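Side-chain contacts in coenzyme A transferase (PDB 3QLI), which probably transfers coenzyme A from an acyl-CoA to a carboxylic acid such as acetate: residues Ala59-Thr63 with Arg64-Gly68; Glu220-Ser223 with Ile224-Ile228. One frame throughout, in Å; residues are numbered along the deposited sequence.

Contact 1: Ala59-Thr63 with Arg64-Gly68; sequences ADRAT and RGDIG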
loop_
_atom_site.group_PDB
_atom_site.type_symbol
_atom_site.label_atom_id
_atom_site.label_comp_id
_atom_site.label_asym_id
_atom_site.label_seq_id
_atom_site.Cartn_x
_atom_site.Cartn_y
_atom_site.Cartn_z
ATOM N N ALA A 59 -10.727 -34.086 -10.517
ATOM C CA ALA A 59 -9.614 -34.417 -11.410
ATOM C C ALA A 59 -9.968 -35.629 -12.279
ATOM O O ALA A 59 -9.696 -35.652 -13.486
ATOM C CB ALA A 59 -8.339 -34.696 -10.606
ATOM N N ASP A 60 -10.561 -36.644 -11.661
ATOM C CA ASP A 60 -11.014 -37.817 -12.406
ATOM C C ASP A 60 -12.005 -37.433 -13.506
ATOM O O ASP A 60 -11.986 -37.993 -14.618
ATOM C CB ASP A 60 -11.631 -38.852 -11.452
ATOM C CG ASP A 60 -10.609 -39.465 -10.497
ATOM O OD1 ASP A 60 -9.396 -39.174 -10.625
ATOM O OD2 ASP A 60 -11.026 -40.249 -9.607
ATOM N N ARG A 61 -12.864 -36.460 -13.212
ATOM C CA ARG A 61 -13.836 -35.998 -14.186
ATOM C C ARG A 61 -13.142 -35.393 -15.416
ATOM O O ARG A 61 -13.556 -35.618 -16.559
ATOM C CB ARG A 61 -14.801 -34.997 -13.540
ATOM C CG ARG A 61 -16.167 -35.027 -14.154
ATOM C CD ARG A 61 -17.114 -33.974 -13.606
ATOM N NE ARG A 61 -17.963 -33.525 -14.698
ATOM C CZ ARG A 61 -18.707 -32.427 -14.696
ATOM N NH1 ARG A 61 -18.757 -31.643 -13.625
ATOM N NH2 ARG A 61 -19.420 -32.129 -15.775
ATOM N N ALA A 62 -12.079 -34.634 -15.175
ATOM C CA ALA A 62 -11.267 -34.080 -16.246
ATOM C C ALA A 62 -10.549 -35.201 -16.997
ATOM O O ALA A 62 -10.481 -35.203 -18.226
ATOM C CB ALA A 62 -10.259 -33.077 -15.678
ATOM N N THR A 63 -10.008 -36.159 -16.256
ATOM C CA THR A 63 -9.311 -37.285 -16.879
ATOM C C THR A 63 -10.200 -38.030 -17.875
ATOM O O THR A 63 -9.749 -38.430 -18.955
ATOM C CB THR A 63 -8.781 -38.258 -15.812
ATOM O OG1 THR A 63 -7.821 -37.574 -15.006
ATOM C CG2 THR A 63 -8.111 -39.471 -16.467
ATOM N N ARG A 64 -11.468 -38.194 -17.517
ATOM C CA ARG A 64 -12.441 -38.872 -18.366
ATOM C C ARG A 64 -12.957 -37.986 -19.494
ATOM O O ARG A 64 -13.763 -38.428 -20.304
ATOM C CB ARG A 64 -13.633 -39.360 -17.532
ATOM C CG ARG A 64 -13.282 -40.387 -16.467
ATOM C CD ARG A 64 -14.538 -41.025 -15.856
ATOM N NE ARG A 64 -15.518 -40.050 -15.365
ATOM C CZ ARG A 64 -15.573 -39.586 -14.113
ATOM N NH1 ARG A 64 -14.696 -39.993 -13.204
ATOM N NH2 ARG A 64 -16.505 -38.706 -13.770
ATOM N N GLY A 65 -12.520 -36.729 -19.523
ATOM C CA GLY A 65 -12.929 -35.792 -20.555
ATOM C C GLY A 65 -14.356 -35.293 -20.399
ATOM O O GLY A 65 -14.992 -34.920 -21.379
ATOM N N ASP A 66 -14.847 -35.263 -19.163
ATOM C CA ASP A 66 -16.251 -34.968 -18.878
ATOM C C ASP A 66 -16.454 -33.531 -18.368
ATOM O O ASP A 66 -17.562 -33.147 -17.989
ATOM C CB ASP A 66 -16.784 -35.994 -17.868
ATOM C CG ASP A 66 -18.257 -35.806 -17.537
ATOM O OD1 ASP A 66 -19.082 -35.746 -18.474
ATOM O OD2 ASP A 66 -18.600 -35.750 -16.326
ATOM N N ILE A 67 -15.380 -32.747 -18.345
ATOM C CA ILE A 67 -15.481 -31.327 -18.015
ATOM C C ILE A 67 -14.344 -30.579 -18.676
ATOM O O ILE A 67 -13.287 -31.154 -18.940
ATOM C CB ILE A 67 -15.471 -31.063 -16.476
ATOM C CG1 ILE A 67 -15.842 -29.601 -16.169
ATOM C CG2 ILE A 67 -14.117 -31.411 -15.873
ATOM C CD1 ILE A 67 -16.132 -29.349 -14.708
ATOM N N GLY A 68 -14.570 -29.299 -18.956
ATOM C CA GLY A 68 -13.553 -28.476 -19.572
ATOM C C GLY A 68 -13.723 -27.008 -19.257
ATOM O O GLY A 68 -14.737 -26.597 -18.687
#
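Arg-61 reaches across to Asp-66 in a salt bridge, its NE 2.8 Å from Asp-66 OD2. The carboxylate oxygen sits at the guanidinium edge but is approached from above its own plane, and the two flat groups are turned 52° apart. Weak bonds from Arg-61 NE and NH2 converge on the backbone O of Asp-66. Ile-67 covers one guanidinium face, its CB over the centre and its CD1 3.7 Å from Arg-61 NH1, while its CG2 packs against Ala-62. Asp-66 can reach back because its CG stands opposite its backbone N (chi1 -178°).

Arg-64 folds back over the last turn, its guanidinium face over Arg-61 CA, which is offset toward the rim. Behind these side chains a Schellman motif ends helix 52-63: Gly-65 has positive phi (74°), Asp-66 N bonds Arg-61 O at 2.9 Å, and Gly-65 N bonds Ala-62 O. Farther out, Arg-61 NH1 donates to the carbonyls of Val-33 and Ile-36, tying the helix end to the chain before strand 41-44. With its guanidinium bound to a carboxylate and several carbonyl oxygens, Arg-61 probably stays charged and helps fix the direction in which the chain leaves for strand 70-74.

Contact 2: Glu220-Ser223 with Ile224-Ile228; sequences EYTS and ISHII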
loop_
_atom_site.group_PDB
_atom_site.type_symbol
_atom_site.label_atom_id
_atom_site.label_comp_id
_atom_site.label_asym_id
_atom_site.label_seq_id
_atom_site.Cartn_x
_atom_site.Cartn_y
_atom_site.Cartn_z
ATOM N N GLU A 220 22.009 -18.916 11.768
ATOM C CA GLU A 220 21.708 -17.476 11.814
ATOM C C GLU A 220 20.443 -17.150 12.597
ATOM O O GLU A 220 20.291 -16.037 13.090
ATOM C CB GLU A 220 21.601 -16.878 10.414
ATOM C CG GLU A 220 22.887 -16.952 9.616
ATOM C CD GLU A 220 22.968 -18.206 8.754
ATOM O OE1 GLU A 220 22.698 -19.313 9.268
ATOM O OE2 GLU A 220 23.301 -18.075 7.555
ATOM N N TYR A 221 19.538 -18.116 12.704
ATOM C CA TYR A 221 18.253 -17.892 13.364
ATOM C C TYR A 221 18.409 -17.662 14.853
ATOM O O TYR A 221 17.547 -17.060 15.480
ATOM C CB TYR A 221 17.301 -19.076 13.145
ATOM C CG TYR A 221 16.724 -19.190 11.739
ATOM C CD1 TYR A 221 16.915 -18.186 10.799
ATOM C CD2 TYR A 221 15.985 -20.306 11.363
ATOM C CE1 TYR A 221 16.392 -18.295 9.508
ATOM C CE2 TYR A 221 15.459 -20.428 10.079
ATOM C CZ TYR A 221 15.663 -19.422 9.160
ATOM O OH TYR A 221 15.135 -19.545 7.891
ATOM N N THR A 222 19.488 -18.170 15.436
ATOM C CA THR A 222 19.695 -17.961 16.860
ATOM C C THR A 222 19.848 -16.475 17.134
ATOM O O THR A 222 19.135 -15.920 17.966
ATOM C CB THR A 222 20.897 -18.744 17.407
ATOM O OG1 THR A 222 20.635 -20.146 17.276
ATOM C CG2 THR A 222 21.122 -18.413 18.880
ATOM N N SER A 223 20.767 -15.828 16.425
ATOM C CA SER A 223 20.987 -14.399 16.634
ATOM C C SER A 223 19.755 -13.605 16.217
ATOM O O SER A 223 19.338 -12.678 16.897
ATOM C CB SER A 223 22.179 -13.908 15.819
ATOM O OG SER A 223 22.162 -12.489 15.751
ATOM N N ILE A 224 19.193 -13.961 15.069
ATOM C CA ILE A 224 18.003 -13.273 14.588
ATOM C C ILE A 224 16.839 -13.360 15.582
ATOM O O ILE A 224 16.179 -12.364 15.852
ATOM C CB ILE A 224 17.596 -13.780 13.205
ATOM C CG1 ILE A 224 18.694 -13.421 12.191
ATOM C CG2 ILE A 224 16.213 -13.191 12.809
ATOM C CD1 ILE A 224 18.450 -13.965 10.770
ATOM N N SER A 225 16.576 -14.542 16.133
ATOM C CA SER A 225 15.444 -14.667 17.046
ATOM C C SER A 225 15.636 -13.809 18.294
ATOM O O SER A 225 14.668 -13.306 18.853
ATOM C CB SER A 225 15.174 -16.132 17.420
ATOM O OG SER A 225 16.286 -16.679 18.111
ATOM N N HIS A 226 16.880 -13.629 18.736
ATOM C CA HIS A 226 17.124 -12.772 19.898
ATOM C C HIS A 226 17.023 -11.279 19.602
ATOM O O HIS A 226 16.523 -10.516 20.427
ATOM C CB HIS A 226 18.441 -13.125 20.589
ATOM C CG HIS A 226 18.357 -14.397 21.370
ATOM N ND1 HIS A 226 18.678 -15.625 20.829
ATOM C CD2 HIS A 226 17.918 -14.644 22.628
ATOM C CE1 HIS A 226 18.480 -16.570 21.734
ATOM N NE2 HIS A 226 18.017 -16.000 22.834
ATOM N N ILE A 227 17.471 -10.859 18.426
ATOM C CA ILE A 227 17.344 -9.447 18.072
ATOM C C ILE A 227 15.854 -9.099 17.944
ATOM O O ILE A 227 15.382 -8.072 18.428
ATOM C CB ILE A 227 18.061 -9.146 16.757
ATOM C CG1 ILE A 227 19.563 -9.410 16.899
ATOM C CG2 ILE A 227 17.793 -7.705 16.312
ATOM C CD1 ILE A 227 20.240 -9.655 15.560
ATOM N N ILE A 228 15.113 -9.970 17.286
ATOM C CA ILE A 228 13.672 -9.764 17.136
ATOM C C ILE A 228 12.999 -9.741 18.497
ATOM O O ILE A 228 12.227 -8.831 18.805
ATOM C CB ILE A 228 13.039 -10.862 16.265
ATOM C CG1 ILE A 228 13.543 -10.728 14.828
ATOM C CG2 ILE A 228 11.497 -10.793 16.329
ATOM C CD1 ILE A 228 13.022 -11.788 13.888
#
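Glu-220 O accepts the N-H of Ile-224 at 3.1 Å, one of a run of i to i+4 bonds that carries helix 220-230 on through Tyr-221 to Ser-225, weakly through Thr-222 to His-226, and through Ser-223 to Ile-227.

The side chains add donors to these carbonyls. His-226 turns its ring back along the helix beside Thr-222, the two side chains pointing the same way, and ND1 donates to Thr-222 O at 2.9 Å. The bond is nearly straight (164°) and the oxygen lies close to the imidazole plane, although the nitrogen stands 35° off the carbonyl plane. Ser-225 holds its hydroxyl between its backbone N and carbonyl carbon (chi1 63°), which sets OG 2.9 Å from Tyr-221 O and 3.0 Å from Thr-222 O; its one proton may go to either.

Ile-224 runs back past Glu-220 O, with CG1 3.2 Å from that oxygen, and its CD1 comes to the edge of the Tyr-221 ring, 4.5 Å from CD1 of the tyrosine. Ile-227 lays CD1 3.4 Å from Ser-223 OG, a hydroxyl hydrogen-bonded to the carbonyl of Glu-415.

Tyr-221 packs on Leu-248 and on Ala-244, which contacts coenzyme A in a complex of this protein; Ile-224 and Ile-228 lie against strand 377-381, and Ile-224 and Ile-227 meet Val-413 of strand 411-414. The helix thus covers the C-terminal sheet with isoleucines, while His-226, Ser-225 and Ser-223 turn their polar atoms to backbone oxygens. Because ND1 of His-226 is a donor here, the imidazole must carry a proton on that nitrogen, and the bond limits rotation of the ring.

In the fold
Contacts 1 and 2 are both local, but they lie on opposite sides of the chain's centre, about 49 Å apart between centres, and share no element. Contact 1 closes helix 52-63 just before strand 70-74 of the N-terminal parallel sheet, away from the annotated sites; contact 2 lies within a helix packed on the C-terminal mixed sheet, next to a residue that binds coenzyme A in a complex of this protein. Both are partly buried. Their chemistry differs accordingly: where a helix stops, an ion pair and the Schellman motif at Gly-65 manage the change of direction, whereas where one continues, hydroxyl and imidazole donors supplement its carbonyls and branched aliphatic groups face the sheet.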